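Local coordinates for protein putative xanthine dehydrogenase YAGS fad-binding subunit (Escherichia coli, PDB 5G5G) that forms the large molybdenum subunit of a periplasmic aldehyde oxidase and probably oxidises aldehydes at a molybdenum centre carried by pterin cytosine dinucleotide, at residues 205-210 against 232-237; 350-355 against 690-695; 437-442 against 582-587. All coordinates share one frame; numbering follows the deposited sequence.

Contact 1 of 3, residues 205-210 against 232-237; sequences TLWTSN and RIISPY
T205 meets the neighbouring strand through its methyl: CG2 lies 3.6 Å from I234 CD1, the two side chains crossing at a slant. L206 carries the parallel pairing on, its N donating to R232 O and its O accepting from I234 N. Its side chain goes to the other face of the sheet, where CB packs on I233 CD1 at 3.9 Å, the pair running side by side. W207 returns to the T205 face. I234 CD1 sits over one face of its five-membered ring, 4.0 Å from the centroid and 25° off the normal, a CH-pi contact, while I234 CG2 reaches CD1 of the indole at 3.6 Å. T205 CG2 packs over the same face of the indole, toward the rim, so two methyls share it. T208 makes the last of these backbone bonds, its N bonded to I234 O at 2.8 Å, and its CG2 rests on I233 CG2 at 3.8 Å. Past this point a side chain takes over: S235 OG, held anti to the backbone N (chi1 -164°), gives its proton to T208 O at 2.7 Å from well above the carbonyl plane and accepts from N210 N at 3.2 Å. One hydroxyl thus joins the backbones of T208 and N210 just past the last paired residue, I234. The segments form the parallel pair of a beta-alpha-beta unit, strand 203-208 and strand 231-234 being linked by helix 213-224. That helix packs on the face bearing I233, with C216 and R217 against it. Strand 194-200 flanks 203-208 on its other side, and beyond strand 231-234, the last of this sheet within the chain, the backbones of S498 and G496 bond to I233 and S235; R232 forms a salt bridge with D497.

Contact 2 of 3, residues 350-355 against 690-695; sequences RAPGEA and VGELGL. With MCN (pterin cytosine dinucleotide), chain Y; MOS (dioxothiomolybdenum(VI) ion), chain Z.
R350 runs between the cofactor and the 690-695 loop, touching both along its length. Its CB lies 3.8 Å from MCN S7', one of the two dithiolene sulfurs bound to molybdenum, and has L695 CD2 on its protein side. CG meets the same two partners, and CD passes on toward G691 O. With CG anti to the backbone N (chi1 -163°) and the chain extended to NE, the guanidinium arrives edge-on at the G691 carbonyl: NE donates to G691 O at 2.7 Å and NH2 at 2.9 Å, with the oxygen within 3° of the guanidinium plane. This side-on grip fixes the rotation of the group and turns one face to the pterin, whose N8' stands 3.4 Å from NH2. With an alanine here, G691 O is likely to be left without both its donors, and a gap would probably open beside the dithiolene and L695. Farther along, A351 N donates to E692 OE2 at 2.9 Å from above the carboxylate plane, and P352 CD touches the same oxygen. E692 OE2 also lies 2.9 Å from MOS O2, while OE1 is salt-bridged to R440. V690 N and G691 N both donate to MCN O2A, a phosphate oxygen of the cofactor. The contact therefore places a carboxylate beside molybdenum, as in the xanthine oxidase family, where a glutamate at this place is the probable general base.

Contact 3 of 3, residues 437-442 against 582-587; sequences AGFRNN and QQSTFA
The ring of F439 is met at its edge by F586, whose CE1 lies nearly in its plane and 3.5 Å from F439 CD1. The two phenyls run side by side from the non-hydrogen-bonded pair of an antiparallel strand pairing, their planes 64° apart. F439 CG is anti to the backbone N (chi1 175°), which carries the ring along toward S584, whose CB is 3.5 Å from F439 CE1. The amides of N442 and Q583 form the other flat pair, planes 27° apart; N442 ND2 donates to Q583 OE1 at 2.9 Å, with that oxygen in the plane of the N442 amide. S584 OG gives its proton to N441 OD1 at 2.8 Å, in the carbonyl plane of the amide. T585, whose side chain lies on the face away from the phenyls, holds R440 O twice, through its backbone N and through OG1, both at 2.8 Å and from opposite faces of the carbonyl plane. At the other end G438 and A587 exchange two backbone bonds. Strands 429-441 and 584-596 are neighbours in a mixed sheet, 602-612 flanking 584-596, and L401 of helix 401-412 packs on A437 and F586. The R440 side chain leaves the sheet on the T585 face, and its guanidinium, salt-bridged to E354, lies near the molybdenum group, turned to segments 350-355 and 690-695.

How the contacts relate
From the N terminus, contact 1 closes first, across a short loop holding one helix, and completes a beta-alpha-beta unit at the edge of a mixed sheet. Contact 2 opens later, at the start of helix 354-372, and closes only some 335 residues on, just before helix 698-710. Contact 3 lies wholly within that span, pairing strand 429-441 with strand 584-596. Contacts 2 and 3 have centres about 9 Å apart and meet through R440 of contact 3, which joins the two segments of contact 2, and through L693 against the F586 backbone. Contact 1 stands apart, its nearest atoms about 14 Å from contact 2; the side chain of N210 lies about 10 Å from the molybdenum group.

Contact 1 of 3, residues 205-210 against 232-237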
loop_
_atom_site.group_PDB
_atom_site.type_symbol
_atom_site.label_atom_id
_atom_site.label_comp_id
_atom_site.label_asym_id
_atom_site.label_seq_id
_atom_site.Cartn_x
_atom_site.Cartn_y
_atom_site.Cartn_z
ATOM N N THR C 205 -16.991 -5.188 24.552
ATOM C CA THR C 205 -16.576 -3.994 23.855
ATOM C C THR C 205 -15.426 -4.355 22.952
ATOM O O THR C 205 -14.499 -5.042 23.390
ATOM C CB THR C 205 -16.157 -2.872 24.855
ATOM O OG1 THR C 205 -17.253 -2.681 25.774
ATOM C CG2 THR C 205 -15.869 -1.569 24.141
ATOM N N LEU C 206 -15.511 -3.968 21.676
ATOM C CA LEU C 206 -14.476 -4.256 20.685
ATOM C C LEU C 206 -13.995 -2.938 20.116
ATOM O O LEU C 206 -14.788 -2.198 19.496
ATOM C CB LEU C 206 -15.012 -5.137 19.555
ATOM C CG LEU C 206 -13.903 -5.712 18.660
ATOM C CD1 LEU C 206 -13.331 -7.009 19.258
ATOM C CD2 LEU C 206 -14.357 -5.971 17.249
ATOM N N TRP C 207 -12.717 -2.662 20.295
ATOM C CA TRP C 207 -12.041 -1.578 19.610
ATOM C C TRP C 207 -11.474 -2.214 18.358
ATOM O O TRP C 207 -10.812 -3.275 18.406
ATOM C CB TRP C 207 -10.902 -1.044 20.447
ATOM C CG TRP C 207 -11.337 -0.279 21.687
ATOM C CD1 TRP C 207 -11.393 1.063 21.825
ATOM C CD2 TRP C 207 -11.767 -0.821 22.950
ATOM N NE1 TRP C 207 -11.809 1.411 23.100
ATOM C CE2 TRP C 207 -12.035 0.271 23.814
ATOM C CE3 TRP C 207 -11.893 -2.133 23.468
ATOM C CZ2 TRP C 207 -12.454 0.102 25.160
ATOM C CZ3 TRP C 207 -12.366 -2.288 24.769
ATOM C CH2 TRP C 207 -12.619 -1.195 25.617
ATOM N N THR C 208 -11.718 -1.599 17.213
ATOM C CA THR C 208 -11.363 -2.274 15.974
ATOM C C THR C 208 -11.070 -1.257 14.881
ATOM O O THR C 208 -11.082 -0.034 15.133
ATOM C CB THR C 208 -12.518 -3.260 15.563
ATOM O OG1 THR C 208 -12.110 -4.146 14.501
ATOM C CG2 THR C 208 -13.744 -2.479 15.156
ATOM N N SER C 209 -10.779 -1.783 13.681
ATOM C CA SER C 209 -10.484 -0.992 12.497
ATOM C C SER C 209 -11.519 -1.439 11.445
ATOM O O SER C 209 -11.407 -2.525 10.899
ATOM C CB SER C 209 -9.031 -1.239 12.030
ATOM O OG SER C 209 -8.677 -0.341 10.988
ATOM N N ASN C 210 -12.606 -0.663 11.308
ATOM C CA ASN C 210 -13.740 -1.107 10.524
ATOM C C ASN C 210 -14.444 0.118 9.929
ATOM O O ASN C 210 -14.668 1.082 10.638
ATOM C CB ASN C 210 -14.678 -1.960 11.381
ATOM C CG ASN C 210 -15.680 -2.741 10.549
ATOM O OD1 ASN C 210 -16.514 -2.154 9.880
ATOM N ND2 ASN C 210 -15.566 -4.064 10.531
ATOM N N ARG C 232 -20.616 -3.540 21.808
ATOM C CA ARG C 232 -20.308 -2.175 21.531
ATOM C C ARG C 232 -19.048 -2.220 20.650
ATOM O O ARG C 232 -18.080 -2.884 20.984
ATOM C CB ARG C 232 -20.058 -1.323 22.768
ATOM C CG ARG C 232 -19.704 0.140 22.472
ATOM C CD ARG C 232 -19.593 0.969 23.732
ATOM N NE ARG C 232 -19.133 2.340 23.497
ATOM C CZ ARG C 232 -18.856 3.218 24.449
ATOM N NH1 ARG C 232 -18.907 2.902 25.755
ATOM N NH2 ARG C 232 -18.483 4.436 24.138
ATOM N N ILE C 233 -19.104 -1.505 19.524
ATOM C CA ILE C 233 -17.985 -1.425 18.598
ATOM C C ILE C 233 -17.440 0.016 18.606
ATOM O O ILE C 233 -18.226 0.991 18.504
ATOM C CB ILE C 233 -18.462 -1.804 17.159
ATOM C CG1 ILE C 233 -19.090 -3.203 17.071
ATOM C CG2 ILE C 233 -17.345 -1.632 16.158
ATOM C CD1 ILE C 233 -18.190 -4.338 17.519
ATOM N N ILE C 234 -16.104 0.149 18.594
ATOM C CA ILE C 234 -15.411 1.427 18.662
ATOM C C ILE C 234 -14.308 1.471 17.605
ATOM O O ILE C 234 -13.484 0.593 17.567
ATOM C CB ILE C 234 -14.799 1.629 20.089
ATOM C CG1 ILE C 234 -15.927 1.588 21.108
ATOM C CG2 ILE C 234 -13.988 2.892 20.143
ATOM C CD1 ILE C 234 -15.479 1.629 22.545
ATOM N N SER C 235 -14.408 2.427 16.663
ATOM C CA SER C 235 -13.399 2.620 15.642
ATOM C C SER C 235 -13.332 4.109 15.194
ATOM O O SER C 235 -13.754 4.444 14.067
ATOM C CB SER C 235 -13.722 1.679 14.466
ATOM O OG SER C 235 -12.596 1.554 13.633
ATOM N N PRO C 236 -12.822 4.997 16.057
ATOM C CA PRO C 236 -12.831 6.434 15.746
ATOM C C PRO C 236 -11.784 6.840 14.743
ATOM O O PRO C 236 -11.944 7.853 14.066
ATOM C CB PRO C 236 -12.610 7.101 17.138
ATOM C CG PRO C 236 -11.804 6.072 17.902
ATOM C CD PRO C 236 -12.400 4.753 17.463
ATOM N N TYR C 237 -10.699 6.074 14.661
ATOM C CA TYR C 237 -9.610 6.284 13.687
ATOM C C TYR C 237 -9.230 4.978 13.009
ATOM O O TYR C 237 -8.987 3.971 13.684
ATOM C CB TYR C 237 -8.363 6.935 14.324
ATOM C CG TYR C 237 -8.695 8.257 14.917
ATOM C CD1 TYR C 237 -8.887 9.355 14.109
ATOM C CD2 TYR C 237 -8.923 8.383 16.294
ATOM C CE1 TYR C 237 -9.272 10.577 14.646
ATOM C CE2 TYR C 237 -9.326 9.595 16.823
ATOM C CZ TYR C 237 -9.501 10.667 15.977
ATOM O OH TYR C 237 -9.894 11.846 16.517
#

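Contact 2 of 3, residues 350-355 against 690-695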
loop_
_atom_site.group_PDB
_atom_site.type_symbol
_atom_site.label_atom_id
_atom_site.label_comp_id
_atom_site.label_asym_id
_atom_site.label_seq_id
_atom_site.Cartn_x
_atom_site.Cartn_y
_atom_site.Cartn_z
ATOM N N ARG C 350 -11.847 -0.539 -3.657
ATOM C CA ARG C 350 -12.197 0.829 -4.171
ATOM C C ARG C 350 -12.766 0.797 -5.589
ATOM O O ARG C 350 -12.059 0.444 -6.530
ATOM C CB ARG C 350 -10.976 1.714 -4.084
ATOM C CG ARG C 350 -11.309 3.218 -4.190
ATOM C CD ARG C 350 -10.037 3.983 -3.932
ATOM N NE ARG C 350 -10.284 5.402 -3.737
ATOM C CZ ARG C 350 -9.436 6.279 -3.182
ATOM N NH1 ARG C 350 -8.232 5.906 -2.819
ATOM N NH2 ARG C 350 -9.784 7.553 -3.042
ATOM N N ALA C 351 -14.033 1.167 -5.707
ATOM C CA ALA C 351 -14.816 1.125 -6.978
ATOM C C ALA C 351 -14.910 -0.305 -7.520
ATOM O O ALA C 351 -14.538 -0.600 -8.668
ATOM C CB ALA C 351 -14.257 2.088 -8.026
ATOM N N PRO C 352 -15.515 -1.198 -6.740
ATOM C CA PRO C 352 -15.708 -2.555 -7.219
ATOM C C PRO C 352 -16.522 -2.530 -8.505
ATOM O O PRO C 352 -17.512 -1.769 -8.606
ATOM C CB PRO C 352 -16.520 -3.244 -6.111
ATOM C CG PRO C 352 -16.899 -2.173 -5.174
ATOM C CD PRO C 352 -16.066 -0.987 -5.393
ATOM N N GLY C 353 -16.039 -3.302 -9.458
ATOM C CA GLY C 353 -16.674 -3.388 -10.760
ATOM C C GLY C 353 -16.222 -2.285 -11.696
ATOM O O GLY C 353 -15.660 -2.578 -12.762
ATOM N N GLU C 354 -16.480 -1.005 -11.363
ATOM C CA GLU C 354 -16.082 0.066 -12.278
ATOM C C GLU C 354 -14.585 0.177 -12.448
ATOM O O GLU C 354 -14.095 0.445 -13.544
ATOM C CB GLU C 354 -16.663 1.432 -11.845
ATOM C CG GLU C 354 -18.021 1.716 -12.458
ATOM C CD GLU C 354 -19.171 1.033 -11.777
ATOM O OE1 GLU C 354 -19.015 0.400 -10.718
ATOM O OE2 GLU C 354 -20.279 1.149 -12.334
ATOM N N ALA C 355 -13.804 -0.050 -11.396
ATOM C CA ALA C 355 -12.351 0.114 -11.603
ATOM C C ALA C 355 -11.844 -0.846 -12.728
ATOM O O ALA C 355 -11.294 -0.398 -13.722
ATOM C CB ALA C 355 -11.582 -0.045 -10.290
ATOM N N VAL C 690 -17.376 10.998 -4.253
ATOM C CA VAL C 690 -16.122 11.192 -5.021
ATOM C C VAL C 690 -15.005 10.195 -4.793
ATOM O O VAL C 690 -14.117 10.033 -5.643
ATOM C CB VAL C 690 -15.580 12.609 -4.836
ATOM C CG1 VAL C 690 -14.804 12.760 -3.532
ATOM C CG2 VAL C 690 -14.788 13.065 -6.073
ATOM N N GLY C 691 -14.999 9.599 -3.624
ATOM C CA GLY C 691 -13.882 8.742 -3.199
ATOM C C GLY C 691 -13.586 7.512 -4.053
ATOM O O GLY C 691 -12.433 7.061 -4.055
ATOM N N GLU C 692 -14.610 6.996 -4.747
ATOM C CA GLU C 692 -14.444 5.906 -5.706
ATOM C C GLU C 692 -14.314 6.398 -7.134
ATOM O O GLU C 692 -13.479 5.890 -7.889
ATOM C CB GLU C 692 -15.548 4.871 -5.531
ATOM C CG GLU C 692 -15.558 4.164 -4.169
ATOM C CD GLU C 692 -16.623 3.070 -4.104
ATOM O OE1 GLU C 692 -17.821 3.357 -4.281
ATOM O OE2 GLU C 692 -16.199 1.905 -3.906
ATOM N N LEU C 693 -15.102 7.415 -7.482
ATOM C CA LEU C 693 -15.045 8.073 -8.790
ATOM C C LEU C 693 -13.602 8.408 -9.172
ATOM O O LEU C 693 -13.179 8.206 -10.303
ATOM C CB LEU C 693 -15.894 9.346 -8.776
ATOM C CG LEU C 693 -15.715 10.188 -10.050
ATOM C CD1 LEU C 693 -16.274 9.485 -11.289
ATOM C CD2 LEU C 693 -16.375 11.543 -9.803
ATOM N N GLY C 694 -12.838 8.884 -8.195
ATOM C CA GLY C 694 -11.496 9.341 -8.467
ATOM C C GLY C 694 -10.627 8.323 -9.103
ATOM O O GLY C 694 -9.665 8.688 -9.792
ATOM N N LEU C 695 -10.848 7.051 -8.760
ATOM C CA LEU C 695 -10.079 5.948 -9.336
ATOM C C LEU C 695 -10.517 5.508 -10.754
ATOM O O LEU C 695 -9.748 4.970 -11.524
ATOM C CB LEU C 695 -10.179 4.740 -8.392
ATOM C CG LEU C 695 -9.470 3.470 -8.769
ATOM C CD1 LEU C 695 -7.988 3.721 -8.922
ATOM C CD2 LEU C 695 -9.673 2.381 -7.725
HETATM N N1 MCN Y . -16.141 14.774 -0.340
HETATM C C2 MCN Y . -16.362 16.225 -0.355
HETATM N N3 MCN Y . -17.630 16.384 -1.192
HETATM C C4 MCN Y . -18.361 15.540 -1.902
HETATM C C5 MCN Y . -18.000 14.107 -1.625
HETATM C C6 MCN Y . -16.923 13.824 -0.953
HETATM O O2 MCN Y . -15.794 17.050 0.139
HETATM N N4 MCN Y . -19.352 15.785 -2.683
HETATM C "C1'" MCN Y . -14.855 14.444 0.253
HETATM C C2D MCN Y . -14.896 14.540 1.824
HETATM O "O2'" MCN Y . -13.588 14.811 2.322
HETATM C "C3'" MCN Y . -15.315 13.188 2.108
HETATM C C4D MCN Y . -14.594 12.142 1.144
HETATM O O4D MCN Y . -14.525 13.079 -0.036
HETATM O "O3'" MCN Y . -15.101 12.657 3.466
HETATM C "C5'" MCN Y . -15.174 10.939 0.679
HETATM O "O5'" MCN Y . -16.582 10.964 0.647
HETATM P PA MCN Y . -17.320 9.893 -0.196
HETATM O O1A MCN Y . -18.790 9.949 0.216
HETATM O O2A MCN Y . -16.919 9.995 -1.626
HETATM O O3A MCN Y . -16.687 8.435 0.364
HETATM P PB MCN Y . -17.198 7.700 1.667
HETATM O O1B MCN Y . -18.318 6.809 1.343
HETATM O O2B MCN Y . -17.343 8.689 2.777
HETATM O O3B MCN Y . -15.878 6.913 1.998
HETATM C C10 MCN Y . -15.629 5.600 1.338
HETATM C "C9'" MCN Y . -14.665 5.668 0.207
HETATM C "C8'" MCN Y . -14.639 4.191 -0.469
HETATM S "S8'" MCN Y . -16.062 3.352 -0.750
HETATM C "C7'" MCN Y . -13.514 3.678 -0.572
HETATM S "S7'" MCN Y . -13.295 1.985 -1.104
HETATM C "C6'" MCN Y . -12.189 4.498 -0.502
HETATM C C7 MCN Y . -12.647 6.032 -0.436
HETATM O "O9'" MCN Y . -13.535 6.271 0.579
HETATM N "N5'" MCN Y . -11.625 4.118 0.897
HETATM C C4A MCN Y . -10.563 4.989 1.494
HETATM N "N8'" MCN Y . -11.440 6.822 -0.110
HETATM C C4B MCN Y . -10.624 6.436 0.893
HETATM N "N1'" MCN Y . -9.591 7.292 1.274
HETATM C "C2'" MCN Y . -8.848 7.101 2.444
HETATM N "N2'" MCN Y . -7.913 7.850 2.785
HETATM N "N3'" MCN Y . -8.845 5.813 2.907
HETATM C "C4'" MCN Y . -9.736 4.774 2.691
HETATM O "O4'" MCN Y . -9.850 3.611 3.121
HETATM MO MO MOS Z . -15.425 1.112 -0.932
HETATM S S MOS Z . -14.912 -0.817 -2.109
HETATM O O1 MOS Z . -15.351 0.367 0.691
HETATM O O2 MOS Z . -17.337 0.579 -1.602
#

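Contact 3 of 3, residues 437-442 against 582-587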
loop_
_atom_site.group_PDB
_atom_site.type_symbol
_atom_site.label_atom_id
_atom_site.label_comp_id
_atom_site.label_asym_id
_atom_site.label_seq_id
_atom_site.Cartn_x
_atom_site.Cartn_y
_atom_site.Cartn_z
ATOM N N ALA C 437 -12.457 8.248 -19.587
ATOM C CA ALA C 437 -13.580 8.661 -18.774
ATOM C C ALA C 437 -13.639 7.840 -17.488
ATOM O O ALA C 437 -13.267 6.666 -17.468
ATOM C CB ALA C 437 -14.868 8.467 -19.528
ATOM N N GLY C 438 -14.132 8.493 -16.440
ATOM C CA GLY C 438 -14.563 7.867 -15.229
ATOM C C GLY C 438 -16.063 8.005 -15.010
ATOM O O GLY C 438 -16.690 8.945 -15.463
ATOM N N PHE C 439 -16.616 7.048 -14.294
ATOM C CA PHE C 439 -18.035 6.898 -14.066
ATOM C C PHE C 439 -18.206 6.106 -12.796
ATOM O O PHE C 439 -17.564 5.060 -12.632
ATOM C CB PHE C 439 -18.659 6.125 -15.223
ATOM C CG PHE C 439 -20.126 5.803 -15.023
ATOM C CD1 PHE C 439 -21.070 6.764 -15.318
ATOM C CD2 PHE C 439 -20.531 4.604 -14.398
ATOM C CE1 PHE C 439 -22.429 6.515 -15.099
ATOM C CE2 PHE C 439 -21.881 4.353 -14.121
ATOM C CZ PHE C 439 -22.816 5.324 -14.495
ATOM N N ARG C 440 -19.132 6.543 -11.944
ATOM C CA ARG C 440 -19.477 5.805 -10.702
ATOM C C ARG C 440 -20.821 6.278 -10.235
ATOM O O ARG C 440 -21.066 7.485 -10.195
ATOM C CB ARG C 440 -18.426 6.033 -9.631
ATOM C CG ARG C 440 -18.583 5.205 -8.366
ATOM C CD ARG C 440 -18.320 3.719 -8.552
ATOM N NE ARG C 440 -18.527 3.039 -7.289
ATOM C CZ ARG C 440 -18.566 1.719 -7.108
ATOM N NH1 ARG C 440 -18.447 0.882 -8.142
ATOM N NH2 ARG C 440 -18.728 1.221 -5.883
ATOM N N ASN C 441 -21.711 5.356 -9.933
ATOM C CA ASN C 441 -23.024 5.738 -9.481
ATOM C C ASN C 441 -23.012 6.477 -8.111
ATOM O O ASN C 441 -22.052 6.365 -7.327
ATOM C CB ASN C 441 -23.957 4.534 -9.454
ATOM C CG ASN C 441 -24.397 4.109 -10.854
ATOM O OD1 ASN C 441 -24.573 4.943 -11.735
ATOM N ND2 ASN C 441 -24.615 2.828 -11.047
ATOM N N ASN C 442 -24.085 7.223 -7.885
ATOM C CA ASN C 442 -24.323 7.861 -6.617
ATOM C C ASN C 442 -25.418 7.079 -5.917
ATOM O O ASN C 442 -26.498 6.944 -6.458
ATOM C CB ASN C 442 -24.758 9.300 -6.805
ATOM C CG ASN C 442 -24.985 10.002 -5.507
ATOM O OD1 ASN C 442 -24.067 10.128 -4.724
ATOM N ND2 ASN C 442 -26.211 10.467 -5.268
ATOM N N GLN C 582 -31.366 8.544 -13.000
ATOM C CA GLN C 582 -30.112 7.849 -12.782
ATOM C C GLN C 582 -29.143 8.860 -12.158
ATOM O O GLN C 582 -28.870 9.910 -12.753
ATOM C CB GLN C 582 -29.533 7.328 -14.112
ATOM C CG GLN C 582 -28.235 6.573 -13.949
ATOM C CD GLN C 582 -28.382 5.380 -13.041
ATOM O OE1 GLN C 582 -29.286 4.554 -13.193
ATOM N NE2 GLN C 582 -27.530 5.297 -12.101
ATOM N N GLN C 583 -28.653 8.576 -10.952
ATOM C CA GLN C 583 -27.741 9.484 -10.260
ATOM C C GLN C 583 -26.343 8.897 -10.376
ATOM O O GLN C 583 -26.067 7.776 -9.890
ATOM C CB GLN C 583 -28.105 9.640 -8.800
ATOM C CG GLN C 583 -29.532 10.110 -8.586
ATOM C CD GLN C 583 -29.822 10.437 -7.132
ATOM O OE1 GLN C 583 -28.919 10.793 -6.364
ATOM N NE2 GLN C 583 -31.095 10.311 -6.751
ATOM N N SER C 584 -25.458 9.653 -11.013
ATOM C CA SER C 584 -24.089 9.169 -11.189
ATOM C C SER C 584 -23.124 10.348 -11.069
ATOM O O SER C 584 -23.535 11.536 -10.926
ATOM C CB SER C 584 -23.931 8.496 -12.590
ATOM O OG SER C 584 -24.948 7.497 -12.810
ATOM N N THR C 585 -21.862 9.971 -11.094
ATOM C CA THR C 585 -20.724 10.866 -11.067
ATOM C C THR C 585 -19.780 10.544 -12.200
ATOM O O THR C 585 -19.710 9.403 -12.651
ATOM C CB THR C 585 -20.005 10.798 -9.689
ATOM O OG1 THR C 585 -19.360 9.533 -9.518
ATOM C CG2 THR C 585 -21.002 11.069 -8.576
ATOM N N PHE C 586 -19.068 11.576 -12.675
ATOM C CA PHE C 586 -18.291 11.508 -13.912
ATOM C C PHE C 586 -16.929 12.154 -13.732
ATOM O O PHE C 586 -16.755 13.075 -12.912
ATOM C CB PHE C 586 -19.064 12.234 -15.047
ATOM C CG PHE C 586 -20.438 11.666 -15.275
ATOM C CD1 PHE C 586 -20.623 10.604 -16.114
ATOM C CD2 PHE C 586 -21.519 12.181 -14.601
ATOM C CE1 PHE C 586 -21.876 10.038 -16.304
ATOM C CE2 PHE C 586 -22.778 11.624 -14.758
ATOM C CZ PHE C 586 -22.940 10.548 -15.642
ATOM N N ALA C 587 -15.975 11.708 -14.533
ATOM C CA ALA C 587 -14.646 12.310 -14.587
ATOM C C ALA C 587 -14.021 12.208 -15.953
ATOM O O ALA C 587 -14.370 11.338 -16.751
ATOM C CB ALA C 587 -13.700 11.644 -13.568
#